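Local atomic coordinates of glycoside hydrolase family 5 (Aspergillus oryzae, PDB entry 6LA0), a protein that acts as a secreted rutinosidase and may also release glucose units from the non-reducing ends of (1->3)-beta-D-glucans. Residues Thr263-Arg268 with Tyr280-Ser285; Lys242-Trp247 with Leu257-His262; Trp97-Leu100 with Tyr106-Asn109; Ser173-Ser178 with Gln182-Glu187. One frame throughout, in Å; residues are numbered along the deposited sequence.

Contact 1. Residues Thr263-Arg268 with Tyr280-Ser285; sequences TYYFER and YADAQS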
loop_
_atom_site.group_PDB
_atom_site.type_symbol
_atom_site.label_atom_id
_atom_site.label_comp_id
_atom_site.label_asym_id
_atom_site.label_seq_id
_atom_site.Cartn_x
_atom_site.Cartn_y
_atom_site.Cartn_z
ATOM N N THR A 263 0.382 -6.972 7.519
ATOM C CA THR A 263 0.166 -7.560 8.842
ATOM C C THR A 263 -0.554 -6.559 9.726
ATOM O O THR A 263 0.007 -5.506 10.040
ATOM C CB THR A 263 1.493 -7.970 9.486
ATOM O OG1 THR A 263 2.229 -8.808 8.581
ATOM C CG2 THR A 263 1.237 -8.712 10.806
ATOM N N TYR A 264 -1.779 -6.903 10.140
ATOM C CA TYR A 264 -2.597 -6.068 11.008
ATOM C C TYR A 264 -3.104 -6.862 12.210
ATOM O O TYR A 264 -3.127 -8.100 12.208
ATOM C CB TYR A 264 -3.785 -5.486 10.248
ATOM C CG TYR A 264 -3.423 -4.421 9.236
ATOM C CD1 TYR A 264 -2.989 -3.162 9.654
ATOM C CD2 TYR A 264 -3.555 -4.650 7.868
ATOM C CE1 TYR A 264 -2.683 -2.159 8.730
ATOM C CE2 TYR A 264 -3.245 -3.656 6.928
ATOM C CZ TYR A 264 -2.808 -2.415 7.361
ATOM O OH TYR A 264 -2.518 -1.415 6.450
ATOM N N TYR A 265 -3.553 -6.120 13.237
ATOM C CA TYR A 265 -3.941 -6.708 14.516
ATOM C C TYR A 265 -5.265 -6.190 15.074
ATOM O O TYR A 265 -5.654 -6.604 16.179
ATOM C CB TYR A 265 -2.830 -6.475 15.553
ATOM C CG TYR A 265 -1.503 -7.052 15.128
ATOM C CD1 TYR A 265 -1.174 -8.365 15.438
ATOM C CD2 TYR A 265 -0.582 -6.295 14.411
ATOM C CE1 TYR A 265 0.030 -8.919 15.035
ATOM C CE2 TYR A 265 0.637 -6.843 14.002
ATOM C CZ TYR A 265 0.933 -8.158 14.323
ATOM O OH TYR A 265 2.129 -8.732 13.940
ATOM N N PHE A 266 -5.968 -5.306 14.358
ATOM C CA PHE A 266 -7.164 -4.691 14.929
ATOM C C PHE A 266 -8.371 -5.630 14.969
ATOM O O PHE A 266 -9.359 -5.307 15.641
ATOM C CB PHE A 266 -7.515 -3.401 14.170
ATOM C CG PHE A 266 -7.697 -3.593 12.688
ATOM C CD1 PHE A 266 -8.953 -3.860 12.157
ATOM C CD2 PHE A 266 -6.612 -3.495 11.827
ATOM C CE1 PHE A 266 -9.128 -4.028 10.778
ATOM C CE2 PHE A 266 -6.778 -3.668 10.434
ATOM C CZ PHE A 266 -8.040 -3.936 9.917
ATOM N N GLU A 267 -8.331 -6.780 14.294
ATOM C CA GLU A 267 -9.387 -7.777 14.456
ATOM C C GLU A 267 -8.860 -9.106 15.000
ATOM O O GLU A 267 -9.537 -10.135 14.888
ATOM C CB GLU A 267 -10.143 -7.995 13.143
ATOM C CG GLU A 267 -9.325 -7.767 11.883
ATOM C CD GLU A 267 -10.190 -7.654 10.637
ATOM O OE1 GLU A 267 -9.642 -7.724 9.508
ATOM O OE2 GLU A 267 -11.421 -7.483 10.789
ATOM N N ARG A 268 -7.678 -9.112 15.612
ATOM C CA ARG A 268 -7.137 -10.307 16.241
ATOM C C ARG A 268 -7.120 -10.177 17.758
ATOM O O ARG A 268 -6.893 -9.086 18.300
ATOM C CB ARG A 268 -5.731 -10.594 15.723
ATOM C CG ARG A 268 -5.753 -11.239 14.347
ATOM C CD ARG A 268 -4.471 -10.965 13.590
ATOM N NE ARG A 268 -3.353 -11.720 14.136
ATOM C CZ ARG A 268 -2.088 -11.540 13.773
ATOM N NH1 ARG A 268 -1.768 -10.628 12.853
ATOM N NH2 ARG A 268 -1.148 -12.279 14.331
ATOM N N TYR A 280 6.741 -10.329 16.605
ATOM C CA TYR A 280 7.936 -11.103 16.306
ATOM C C TYR A 280 7.572 -12.455 15.705
ATOM O O TYR A 280 8.226 -12.915 14.762
ATOM C CB TYR A 280 8.784 -11.274 17.563
ATOM C CG TYR A 280 9.631 -10.065 17.907
ATOM C CD1 TYR A 280 10.896 -9.898 17.362
ATOM C CD2 TYR A 280 9.171 -9.100 18.785
ATOM C CE1 TYR A 280 11.679 -8.789 17.680
ATOM C CE2 TYR A 280 9.943 -7.989 19.109
ATOM C CZ TYR A 280 11.191 -7.837 18.547
ATOM O OH TYR A 280 11.961 -6.738 18.882
ATOM N N ALA A 281 6.522 -13.096 16.229
ATOM C CA ALA A 281 6.071 -14.370 15.673
ATOM C C ALA A 281 5.673 -14.213 14.213
ATOM O O ALA A 281 6.051 -15.033 13.361
ATOM C CB ALA A 281 4.899 -14.916 16.486
ATOM N N ASP A 282 4.903 -13.160 13.908
ATOM C CA ASP A 282 4.385 -12.963 12.553
ATOM C C ASP A 282 5.510 -12.691 11.565
ATOM O O ASP A 282 5.504 -13.213 10.439
ATOM C CB ASP A 282 3.383 -11.805 12.535
ATOM C CG ASP A 282 2.036 -12.180 13.137
ATOM O OD1 ASP A 282 1.717 -13.390 13.208
ATOM O OD2 ASP A 282 1.298 -11.266 13.551
ATOM N N ALA A 283 6.464 -11.842 11.950
ATOM C CA ALA A 283 7.583 -11.541 11.071
ATOM C C ALA A 283 8.408 -12.795 10.802
ATOM O O ALA A 283 8.873 -13.017 9.675
ATOM C CB ALA A 283 8.444 -10.438 11.686
ATOM N N GLN A 284 8.576 -13.645 11.827
ATOM C CA GLN A 284 9.296 -14.902 11.641
ATOM C C GLN A 284 8.561 -15.823 10.673
ATOM O O GLN A 284 9.177 -16.407 9.778
ATOM C CB GLN A 284 9.501 -15.608 12.985
ATOM C CG GLN A 284 10.259 -16.933 12.873
ATOM C CD GLN A 284 10.606 -17.538 14.233
ATOM O OE1 GLN A 284 10.643 -16.840 15.248
ATOM N NE2 GLN A 284 10.855 -18.842 14.251
ATOM N N SER A 285 7.247 -15.971 10.833
ATOM C CA SER A 285 6.520 -16.902 9.981
ATOM C C SER A 285 6.334 -16.383 8.556
ATOM O O SER A 285 6.097 -17.184 7.649
ATOM C CB SER A 285 5.160 -17.215 10.591
ATOM O OG SER A 285 4.356 -16.064 10.597
#
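Asp282 of helix 275-285 meets Tyr265 at the end of strand 257-265 and Arg268 of the turn that follows, and the contact is mainly polar. Its OD2 is gripped by two strong donors. Tyr265 OH donates to the anti lone pair of Asp282 OD2, at 2.7 Å, with the phenol ring and the carboxylate turned only 21° apart. Arg268 NH2 forms a salt bridge to Asp282 OD2 at 2.8 Å on the syn side. That bond is fairly straight, 157° at the hydrogen, and the oxygen lies near the guanidinium plane. Weak bonds add to it, from Arg268 NH1 to OD2 and from NH2 to OD1. The bend at chi3 (72°) brings the guanidinium against both Asp282 and Tyr264 O. NH1 donates to Tyr264 O at 2.9 Å, which limits how the group can rotate.

Packing is minor. Tyr265 CD1 lies 3.5 Å over one face of the Arg268 guanidinium, toward its rim. Thr263 CG2 comes to 3.7 Å from Asp282 OD2, while Thr263 OG1 bonds to Lys286. Tyr265 to Arg268 form a type I turn, which brings the arginine round to the helix. The arrangement ties strand to following helix in a beta-alpha-beta unit of the TIM barrel.

Contact 2. Residues Lys242-Trp247 with Leu257-His262; sequences KPEQYW and LVFDVH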
loop_
_atom_site.group_PDB
_atom_site.type_symbol
_atom_site.label_atom_id
_atom_site.label_comp_id
_atom_site.label_asym_id
_atom_site.label_seq_id
_atom_site.Cartn_x
_atom_site.Cartn_y
_atom_site.Cartn_z
ATOM N N LYS A 242 -1.704 -15.027 1.032
ATOM C CA LYS A 242 -0.961 -16.279 1.067
ATOM C C LYS A 242 0.455 -16.061 1.604
ATOM O O LYS A 242 0.992 -14.952 1.548
ATOM C CB LYS A 242 -0.868 -16.875 -0.331
ATOM C CG LYS A 242 -2.163 -16.934 -1.102
ATOM C CD LYS A 242 -3.163 -17.880 -0.489
ATOM C CE LYS A 242 -4.083 -18.437 -1.562
ATOM N NZ LYS A 242 -5.087 -19.374 -0.989
ATOM N N PRO A 243 1.091 -17.109 2.120
ATOM C CA PRO A 243 2.529 -17.018 2.396
ATOM C C PRO A 243 3.305 -16.955 1.095
ATOM O O PRO A 243 2.854 -17.438 0.055
ATOM C CB PRO A 243 2.839 -18.310 3.166
ATOM C CG PRO A 243 1.696 -19.228 2.878
ATOM C CD PRO A 243 0.496 -18.335 2.680
ATOM N N GLU A 244 4.493 -16.349 1.157
ATOM C CA GLU A 244 5.337 -16.329 -0.031
ATOM C C GLU A 244 5.563 -17.743 -0.564
ATOM O O GLU A 244 5.626 -17.943 -1.784
ATOM C CB GLU A 244 6.671 -15.639 0.274
ATOM C CG GLU A 244 7.722 -15.767 -0.844
ATOM C CD GLU A 244 8.659 -16.952 -0.644
ATOM O OE1 GLU A 244 8.557 -17.635 0.396
ATOM O OE2 GLU A 244 9.497 -17.208 -1.534
ATOM N N GLN A 245 5.644 -18.742 0.322
ATOM C CA GLN A 245 5.882 -20.104 -0.152
ATOM C C GLN A 245 4.763 -20.628 -1.054
ATOM O O GLN A 245 5.000 -21.557 -1.840
ATOM C CB GLN A 245 6.080 -21.046 1.040
ATOM C CG GLN A 245 7.384 -20.798 1.769
ATOM C CD GLN A 245 7.217 -19.874 2.963
ATOM O OE1 GLN A 245 6.479 -18.876 2.906
ATOM N NE2 GLN A 245 7.902 -20.196 4.050
ATOM N N TYR A 246 3.555 -20.062 -0.953
ATOM C CA TYR A 246 2.447 -20.469 -1.811
ATOM C C TYR A 246 2.705 -20.111 -3.268
ATOM O O TYR A 246 2.238 -20.817 -4.168
ATOM C CB TYR A 246 1.140 -19.811 -1.329
ATOM C CG TYR A 246 -0.080 -20.078 -2.200
ATOM C CD1 TYR A 246 -0.342 -19.294 -3.327
ATOM C CD2 TYR A 246 -0.973 -21.111 -1.899
ATOM C CE1 TYR A 246 -1.454 -19.532 -4.138
ATOM C CE2 TYR A 246 -2.091 -21.354 -2.703
ATOM C CZ TYR A 246 -2.325 -20.553 -3.815
ATOM O OH TYR A 246 -3.422 -20.770 -4.626
ATOM N N TRP A 247 3.435 -19.023 -3.520
ATOM C CA TRP A 247 3.650 -18.523 -4.872
ATOM C C TRP A 247 5.016 -18.876 -5.432
ATOM O O TRP A 247 5.203 -18.833 -6.657
ATOM C CB TRP A 247 3.514 -16.990 -4.913
ATOM C CG TRP A 247 2.174 -16.463 -4.477
ATOM C CD1 TRP A 247 1.868 -15.890 -3.271
ATOM C CD2 TRP A 247 0.966 -16.429 -5.254
ATOM N NE1 TRP A 247 0.546 -15.532 -3.240
ATOM C CE2 TRP A 247 -0.033 -15.842 -4.445
ATOM C CE3 TRP A 247 0.629 -16.846 -6.547
ATOM C CZ2 TRP A 247 -1.345 -15.662 -4.888
ATOM C CZ3 TRP A 247 -0.673 -16.663 -6.988
ATOM C CH2 TRP A 247 -1.645 -16.074 -6.159
ATOM N N LEU A 257 11.851 -9.872 -8.429
ATOM C CA LEU A 257 10.570 -9.974 -7.746
ATOM C C LEU A 257 10.773 -9.905 -6.238
ATOM O O LEU A 257 11.616 -10.615 -5.683
ATOM C CB LEU A 257 9.881 -11.287 -8.141
ATOM C CG LEU A 257 8.509 -11.685 -7.589
ATOM C CD1 LEU A 257 7.429 -10.773 -8.105
ATOM C CD2 LEU A 257 8.224 -13.133 -7.975
ATOM N N VAL A 258 9.996 -9.047 -5.583
ATOM C CA VAL A 258 9.946 -8.980 -4.130
ATOM C C VAL A 258 8.486 -9.101 -3.700
ATOM O O VAL A 258 7.590 -8.600 -4.382
ATOM C CB VAL A 258 10.586 -7.672 -3.616
ATOM C CG1 VAL A 258 9.881 -6.457 -4.227
ATOM C CG2 VAL A 258 10.554 -7.617 -2.106
ATOM N N PHE A 259 8.244 -9.786 -2.585
ATOM C CA PHE A 259 6.897 -10.020 -2.084
ATOM C C PHE A 259 6.548 -8.962 -1.044
ATOM O O PHE A 259 7.381 -8.627 -0.197
ATOM C CB PHE A 259 6.792 -11.421 -1.472
ATOM C CG PHE A 259 6.592 -12.481 -2.488
ATOM C CD1 PHE A 259 7.665 -12.929 -3.254
ATOM C CD2 PHE A 259 5.335 -13.001 -2.723
ATOM C CE1 PHE A 259 7.494 -13.902 -4.219
ATOM C CE2 PHE A 259 5.149 -13.979 -3.695
ATOM C CZ PHE A 259 6.234 -14.430 -4.438
ATOM N N ASP A 260 5.326 -8.413 -1.137
ATOM C CA ASP A 260 4.789 -7.448 -0.179
ATOM C C ASP A 260 3.756 -8.160 0.687
ATOM O O ASP A 260 2.723 -8.600 0.173
ATOM C CB ASP A 260 4.149 -6.261 -0.912
ATOM C CG ASP A 260 3.363 -5.335 0.030
ATOM O OD1 ASP A 260 3.523 -5.456 1.258
ATOM O OD2 ASP A 260 2.590 -4.482 -0.464
ATOM N N VAL A 261 4.024 -8.289 2.003
ATOM C CA VAL A 261 3.043 -8.858 2.923
ATOM C C VAL A 261 2.494 -7.758 3.825
ATOM O O VAL A 261 3.199 -6.801 4.167
ATOM C CB VAL A 261 3.629 -10.016 3.773
ATOM C CG1 VAL A 261 4.159 -11.149 2.874
ATOM C CG2 VAL A 261 4.728 -9.515 4.741
ATOM N N HIS A 262 1.224 -7.911 4.221
ATOM C CA HIS A 262 0.519 -6.972 5.090
ATOM C C HIS A 262 0.138 -7.653 6.406
ATOM O O HIS A 262 -0.393 -8.768 6.411
ATOM C CB HIS A 262 -0.737 -6.424 4.387
ATOM C CG HIS A 262 -0.434 -5.660 3.139
ATOM N ND1 HIS A 262 -1.416 -5.140 2.318
ATOM C CD2 HIS A 262 0.749 -5.300 2.582
ATOM C CE1 HIS A 262 -0.850 -4.508 1.307
ATOM N NE2 HIS A 262 0.462 -4.595 1.437
#
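Glu244 and Trp247 of the short helix 244-248 close on Phe259 of strand 257-265, in a beta-alpha-beta unit that starts with strand 235-237. The contact is buried and apolar. Phe259 is its centre, and its ring is touched in two ways.

Over one face sits Glu244 CG, 3.7 Å from the ring centroid and 11° off the normal, a CH-pi contact. CG of Glu244 stands anti to the backbone N (chi1 171°), and the chain then bends at chi2. The carboxylate plane stands at 90° to the ring, and OE1 bonds to the backbone N of Asp289.

At the ring edge comes Trp247. Its CB is 3.6 Å from Phe259 CE2, near the ring plane, and Trp247 CD1 reaches the same carbon at 3.8 Å. The two aromatic groups meet obliquely, with the five-membered ring of Trp247 and the Phe259 ring 5.9 Å apart between centroids. The indole is fixed from other sides: NE1 bonds to Gly239 O, Tyr246 CD1 lies 3.6 Å over one face, and Phe237 meets it edge-to-face.

Side chains alternate along the strand. Phe259 points to the helix, while Asp260 and His262 point the other way, with His262 NE2 donating to Asp260 OD2 at 2.9 Å. This alternation, with one row under the outer helices and the other turned inward, is typical of a TIM-barrel strand.

Contact 3. Residues Trp97-Leu100 with Tyr106-Asn109; sequences WIKL and YSGN. With NAG (2-acetamido-2-deoxy-beta-D-glucopyranose), chain E.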
loop_
_atom_site.group_PDB
_atom_site.type_symbol
_atom_site.label_atom_id
_atom_site.label_comp_id
_atom_site.label_asym_id
_atom_site.label_seq_id
_atom_site.Cartn_x
_atom_site.Cartn_y
_atom_site.Cartn_z
ATOM N N TRP A 97 -3.818 6.588 -14.264
ATOM C CA TRP A 97 -2.971 6.096 -15.335
ATOM C C TRP A 97 -3.710 5.878 -16.647
ATOM O O TRP A 97 -3.116 6.061 -17.710
ATOM C CB TRP A 97 -2.306 4.777 -14.892
ATOM C CG TRP A 97 -1.550 4.887 -13.587
ATOM C CD1 TRP A 97 -1.965 4.462 -12.349
ATOM C CD2 TRP A 97 -0.240 5.444 -13.398
ATOM N NE1 TRP A 97 -0.995 4.729 -11.402
ATOM C CE2 TRP A 97 0.075 5.321 -12.019
ATOM C CE3 TRP A 97 0.709 6.004 -14.262
ATOM C CZ2 TRP A 97 1.273 5.767 -11.488
ATOM C CZ3 TRP A 97 1.905 6.446 -13.734
ATOM C CH2 TRP A 97 2.182 6.321 -12.354
ATOM N N ILE A 98 -4.987 5.487 -16.600
ATOM C CA ILE A 98 -5.814 5.345 -17.789
ATOM C C ILE A 98 -7.183 5.951 -17.518
ATOM O O ILE A 98 -7.591 6.154 -16.369
ATOM C CB ILE A 98 -5.988 3.880 -18.247
ATOM C CG1 ILE A 98 -6.791 3.091 -17.210
ATOM C CG2 ILE A 98 -4.632 3.224 -18.569
ATOM C CD1 ILE A 98 -7.176 1.686 -17.715
ATOM N N LYS A 99 -7.890 6.261 -18.603
ATOM C CA LYS A 99 -9.276 6.712 -18.525
ATOM C C LYS A 99 -10.142 5.549 -18.990
ATOM O O LYS A 99 -10.331 5.343 -20.194
ATOM C CB LYS A 99 -9.522 7.962 -19.364
ATOM C CG LYS A 99 -10.749 8.751 -18.899
ATOM C CD LYS A 99 -12.114 8.103 -19.198
ATOM C CE LYS A 99 -13.226 9.159 -19.363
ATOM N NZ LYS A 99 -14.592 8.540 -19.416
ATOM N N LEU A 100 -10.678 4.816 -18.030
ATOM C CA LEU A 100 -11.477 3.634 -18.321
ATOM C C LEU A 100 -12.921 4.031 -18.604
ATOM O O LEU A 100 -13.546 4.696 -17.767
ATOM C CB LEU A 100 -11.407 2.670 -17.146
ATOM C CG LEU A 100 -12.084 1.318 -17.311
ATOM C CD1 LEU A 100 -11.199 0.479 -18.176
ATOM C CD2 LEU A 100 -12.305 0.652 -15.965
ATOM N N TYR A 106 -12.117 9.283 -10.553
ATOM C CA TYR A 106 -11.713 10.510 -11.233
ATOM C C TYR A 106 -10.335 10.354 -11.868
ATOM O O TYR A 106 -9.396 9.879 -11.215
ATOM C CB TYR A 106 -11.701 11.682 -10.253
ATOM C CG TYR A 106 -11.063 12.941 -10.792
ATOM C CD1 TYR A 106 -11.618 13.623 -11.868
ATOM C CD2 TYR A 106 -9.918 13.459 -10.207
ATOM C CE1 TYR A 106 -11.035 14.772 -12.357
ATOM C CE2 TYR A 106 -9.324 14.605 -10.688
ATOM C CZ TYR A 106 -9.893 15.266 -11.765
ATOM O OH TYR A 106 -9.307 16.416 -12.235
ATOM N N SER A 107 -10.220 10.764 -13.137
ATOM C CA SER A 107 -8.960 10.754 -13.885
ATOM C C SER A 107 -8.504 12.191 -14.075
ATOM O O SER A 107 -9.069 12.928 -14.898
ATOM C CB SER A 107 -9.109 10.071 -15.244
ATOM O OG SER A 107 -9.279 8.679 -15.117
ATOM N N GLY A 108 -7.460 12.571 -13.346
ATOM C CA GLY A 108 -6.995 13.942 -13.311
ATOM C C GLY A 108 -5.485 14.030 -13.354
ATOM O O GLY A 108 -4.835 13.231 -14.037
ATOM N N ASN A 109 -4.918 14.984 -12.621
ATOM C CA ASN A 109 -3.481 15.249 -12.633
ATOM C C ASN A 109 -2.738 14.528 -11.510
ATOM O O ASN A 109 -1.716 15.030 -11.034
ATOM C CB ASN A 109 -3.229 16.758 -12.582
ATOM C CG ASN A 109 -3.398 17.413 -13.962
ATOM O OD1 ASN A 109 -3.430 16.711 -14.975
ATOM N ND2 ASN A 109 -3.507 18.736 -14.008
HETATM C C1 NAG E . -3.648 19.401 -15.292
HETATM C C2 NAG E . -4.467 20.706 -15.208
HETATM C C3 NAG E . -4.437 21.445 -16.545
HETATM C C4 NAG E . -2.999 21.687 -16.979
HETATM C C5 NAG E . -2.286 20.344 -17.088
HETATM C C6 NAG E . -0.831 20.477 -17.472
HETATM C C7 NAG E . -6.300 20.643 -13.583
HETATM C C8 NAG E . -7.739 20.289 -13.347
HETATM N N2 NAG E . -5.837 20.424 -14.816
HETATM O O3 NAG E . -5.144 22.676 -16.437
HETATM O O4 NAG E . -2.952 22.368 -18.229
HETATM O O5 NAG E . -2.318 19.685 -15.813
HETATM O O6 NAG E . -0.192 21.489 -16.704
HETATM O O7 NAG E . -5.589 21.115 -12.700
#
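Ser107 meets Ile98 and Lys99 across the loop that joins strand 87-92 to helix 110-125 in the TIM barrel. Neither segment forms regular helix or strand, and the contact buries little surface. Its close part is a single side-chain atom. Ser107 OG lies 3.3 Å from Ile98 O and 3.9 Å from Lys99 CA. The hydroxyl is hydrogen-bonded to the backbone O of Ala95, just before the first segment, so it ties residues 106-109 to the start of the loop.

The firmer packing is made with neighbouring helices. The CB of Ile98 points away from Ser107, and its side chain packs on Tyr163 and Val167 of helix 158-176. Tyr106 rests on helix 60-70, and its OH bonds to Glu65 OE2. The backbone N of Asn109 bonds to the same carboxylate oxygen. Gly108 N sits 3.8 Å above one face of the Tyr106 ring, toward its rim.

The other side is loose and lies at the surface. Lys99 comes no nearer with its side chain than 4.1 Å, from CG to Ser107 OG, and its chain bends at chi2 and leads away. Asn109 takes the N-cap position of helix 110-125, but its side chain makes no capping bond. That side chain carries an N-linked glycan: Asn109 ND2 is bonded to C1 of the NAG at 1.5 Å.

Contact 4. Residues Ser173-Ser178 with Gln182-Glu187; sequences SFVQNS and QSYTIE
The last turn of helix 158-176 lies against strand 184-187, with the CA atoms of Val175 and Tyr184 6.6 Å apart. This is a helix-to-strand step of the TIM barrel, closed by a short linker. Tyr184 carries most of the contact and points at the helix.

The Val175 side chain runs alongside it, pointing the other way. Val175 CG2 is 3.8 Å from Tyr184 CB and 4.0 Å from Ile186 CD1, so one methyl touches both strand residues that face the helix. CG2 stands anti to the carbonyl carbon, and CG1 (chi1 172°) also meets Tyr184 CB. Phe174 crosses Tyr184 at about a right angle. Tyr184 CE2 comes to the edge of the Phe174 ring, 4.0 Å from CE1. Asp119 and Ile122 of helix 110-125 also touch the tyrosine.

Ser178 OG approaches the Tyr184 ring obliquely, 3.3 Å from CE1. With chi1 at 70°, OG folds back and donates to Val175 O at 2.8 Å; that carbonyl also accepts from Ser178 N. The same OG is hydrogen-bonded to the backbone N of Ser180. One water joins the phenol end to the turn just after the helix. Tyr184 OH donates to it at 2.8 Å, and the water donates to Ser178 O at 3.1 Å.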
loop_
_atom_site.group_PDB
_atom_site.type_symbol
_atom_site.label_atom_id
_atom_site.label_comp_id
_atom_site.label_asym_id
_atom_site.label_seq_id
_atom_site.Cartn_x
_atom_site.Cartn_y
_atom_site.Cartn_z
ATOM N N SER A 173 6.463 3.679 -18.274
ATOM C CA SER A 173 6.921 4.898 -18.933
ATOM C C SER A 173 7.241 5.988 -17.913
ATOM O O SER A 173 8.282 6.650 -18.011
ATOM C CB SER A 173 5.860 5.364 -19.939
ATOM O OG SER A 173 6.140 6.651 -20.457
ATOM N N PHE A 174 6.361 6.177 -16.918
ATOM C CA PHE A 174 6.611 7.138 -15.836
ATOM C C PHE A 174 7.965 6.895 -15.169
ATOM O O PHE A 174 8.749 7.830 -14.954
ATOM C CB PHE A 174 5.478 7.051 -14.804
ATOM C CG PHE A 174 5.633 7.992 -13.628
ATOM C CD1 PHE A 174 6.375 7.624 -12.501
ATOM C CD2 PHE A 174 5.007 9.232 -13.635
ATOM C CE1 PHE A 174 6.509 8.492 -11.424
ATOM C CE2 PHE A 174 5.132 10.104 -12.558
ATOM C CZ PHE A 174 5.881 9.733 -11.450
ATOM N N VAL A 175 8.254 5.633 -14.827
ATOM C CA VAL A 175 9.543 5.281 -14.232
ATOM C C VAL A 175 10.684 5.550 -15.207
ATOM O O VAL A 175 11.709 6.142 -14.840
ATOM C CB VAL A 175 9.526 3.807 -13.781
ATOM C CG1 VAL A 175 10.919 3.347 -13.340
ATOM C CG2 VAL A 175 8.483 3.592 -12.705
ATOM N N GLN A 176 10.525 5.123 -16.463
ATOM C CA GLN A 176 11.604 5.247 -17.438
ATOM C C GLN A 176 11.967 6.706 -17.703
ATOM O O GLN A 176 13.148 7.034 -17.886
ATOM C CB GLN A 176 11.208 4.554 -18.742
ATOM C CG GLN A 176 11.386 3.041 -18.717
ATOM C CD GLN A 176 12.828 2.625 -18.496
ATOM O OE1 GLN A 176 13.304 2.569 -17.359
ATOM N NE2 GLN A 176 13.537 2.328 -19.587
ATOM N N ASN A 177 10.970 7.595 -17.743
ATOM C CA ASN A 177 11.188 9.004 -18.039
ATOM C C ASN A 177 11.279 9.856 -16.774
ATOM O O ASN A 177 11.205 11.089 -16.850
ATOM C CB ASN A 177 10.085 9.514 -18.970
ATOM C CG ASN A 177 10.014 8.706 -20.253
ATOM O OD1 ASN A 177 8.980 8.135 -20.599
ATOM N ND2 ASN A 177 11.134 8.615 -20.941
ATOM N N SER A 178 11.478 9.218 -15.619
ATOM C CA SER A 178 11.515 9.932 -14.355
ATOM C C SER A 178 12.776 10.764 -14.173
ATOM O O SER A 178 12.769 11.684 -13.354
ATOM C CB SER A 178 11.398 8.924 -13.219
ATOM O OG SER A 178 12.575 8.152 -13.130
ATOM N N GLN A 182 16.196 4.120 -11.407
ATOM C CA GLN A 182 16.743 3.244 -10.366
ATOM C C GLN A 182 16.115 3.490 -8.995
ATOM O O GLN A 182 16.450 2.789 -8.026
ATOM C CB GLN A 182 18.266 3.426 -10.293
ATOM C CG GLN A 182 18.708 4.815 -9.843
ATOM C CD GLN A 182 18.881 5.787 -11.004
ATOM O OE1 GLN A 182 18.481 5.503 -12.135
ATOM N NE2 GLN A 182 19.492 6.937 -10.727
ATOM N N SER A 183 15.210 4.461 -8.904
ATOM C CA SER A 183 14.586 4.869 -7.654
ATOM C C SER A 183 13.219 4.245 -7.423
ATOM O O SER A 183 12.606 4.522 -6.389
ATOM C CB SER A 183 14.438 6.393 -7.611
ATOM O OG SER A 183 15.693 7.035 -7.596
ATOM N N TYR A 184 12.712 3.428 -8.344
ATOM C CA TYR A 184 11.318 3.011 -8.284
ATOM C C TYR A 184 11.173 1.495 -8.269
ATOM O O TYR A 184 11.881 0.784 -8.981
ATOM C CB TYR A 184 10.521 3.579 -9.465
ATOM C CG TYR A 184 10.490 5.090 -9.505
ATOM C CD1 TYR A 184 11.532 5.811 -10.076
ATOM C CD2 TYR A 184 9.422 5.795 -8.962
ATOM C CE1 TYR A 184 11.510 7.200 -10.110
ATOM C CE2 TYR A 184 9.394 7.175 -8.984
ATOM C CZ TYR A 184 10.437 7.873 -9.565
ATOM O OH TYR A 184 10.387 9.245 -9.583
ATOM N N THR A 185 10.218 1.022 -7.473
ATOM C CA THR A 185 9.730 -0.348 -7.502
ATOM C C THR A 185 8.273 -0.325 -7.942
ATOM O O THR A 185 7.482 0.469 -7.420
ATOM C CB THR A 185 9.877 -0.990 -6.108
ATOM O OG1 THR A 185 11.257 -1.268 -5.862
ATOM C CG2 THR A 185 9.060 -2.275 -5.981
ATOM N N ILE A 186 7.912 -1.184 -8.894
ATOM C CA ILE A 186 6.565 -1.194 -9.454
ATOM C C ILE A 186 5.737 -2.289 -8.786
ATOM O O ILE A 186 6.090 -3.474 -8.843
ATOM C CB ILE A 186 6.593 -1.358 -10.984
ATOM C CG1 ILE A 186 7.197 -0.111 -11.630
ATOM C CG2 ILE A 186 5.193 -1.616 -11.486
ATOM C CD1 ILE A 186 7.257 -0.144 -13.162
ATOM N N GLU A 187 4.627 -1.893 -8.152
ATOM C CA GLU A 187 3.708 -2.830 -7.505
ATOM C C GLU A 187 2.379 -2.846 -8.257
ATOM O O GLU A 187 1.546 -1.939 -8.073
ATOM C CB GLU A 187 3.499 -2.457 -6.025
ATOM C CG GLU A 187 2.563 -3.409 -5.254
ATOM C CD GLU A 187 2.679 -3.282 -3.735
ATOM O OE1 GLU A 187 2.879 -2.153 -3.238
ATOM O OE2 GLU A 187 2.569 -4.317 -3.036
HETATM O O HOH W 1 12.472 10.935 -10.350
#

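How the contacts relate
The four contacts lie in one TIM-barrel domain and follow along the chain as contact 3, contact 4, contact 2 and contact 1. Contacts 1 and 2 share strand 257-265, with centres 15 Å apart. The strand packs on helix 244-248 before it and on helix 275-285 after it. Contacts 3 and 4 have centres 18 Å apart and touch where Trp97 CZ3 meets Phe174 CB at 3.8 Å. Contacts 1 and 3 lie on opposite sides of the chain's centre, with their own centres about 35 Å apart. Contacts 2 and 4 meet through the carboxylates of Asp260 and Glu187, OD2 to OE2 at 2.6 Å. Contacts 1, 2 and 4 join helices to strands; contact 3 lies within a strand-to-helix loop.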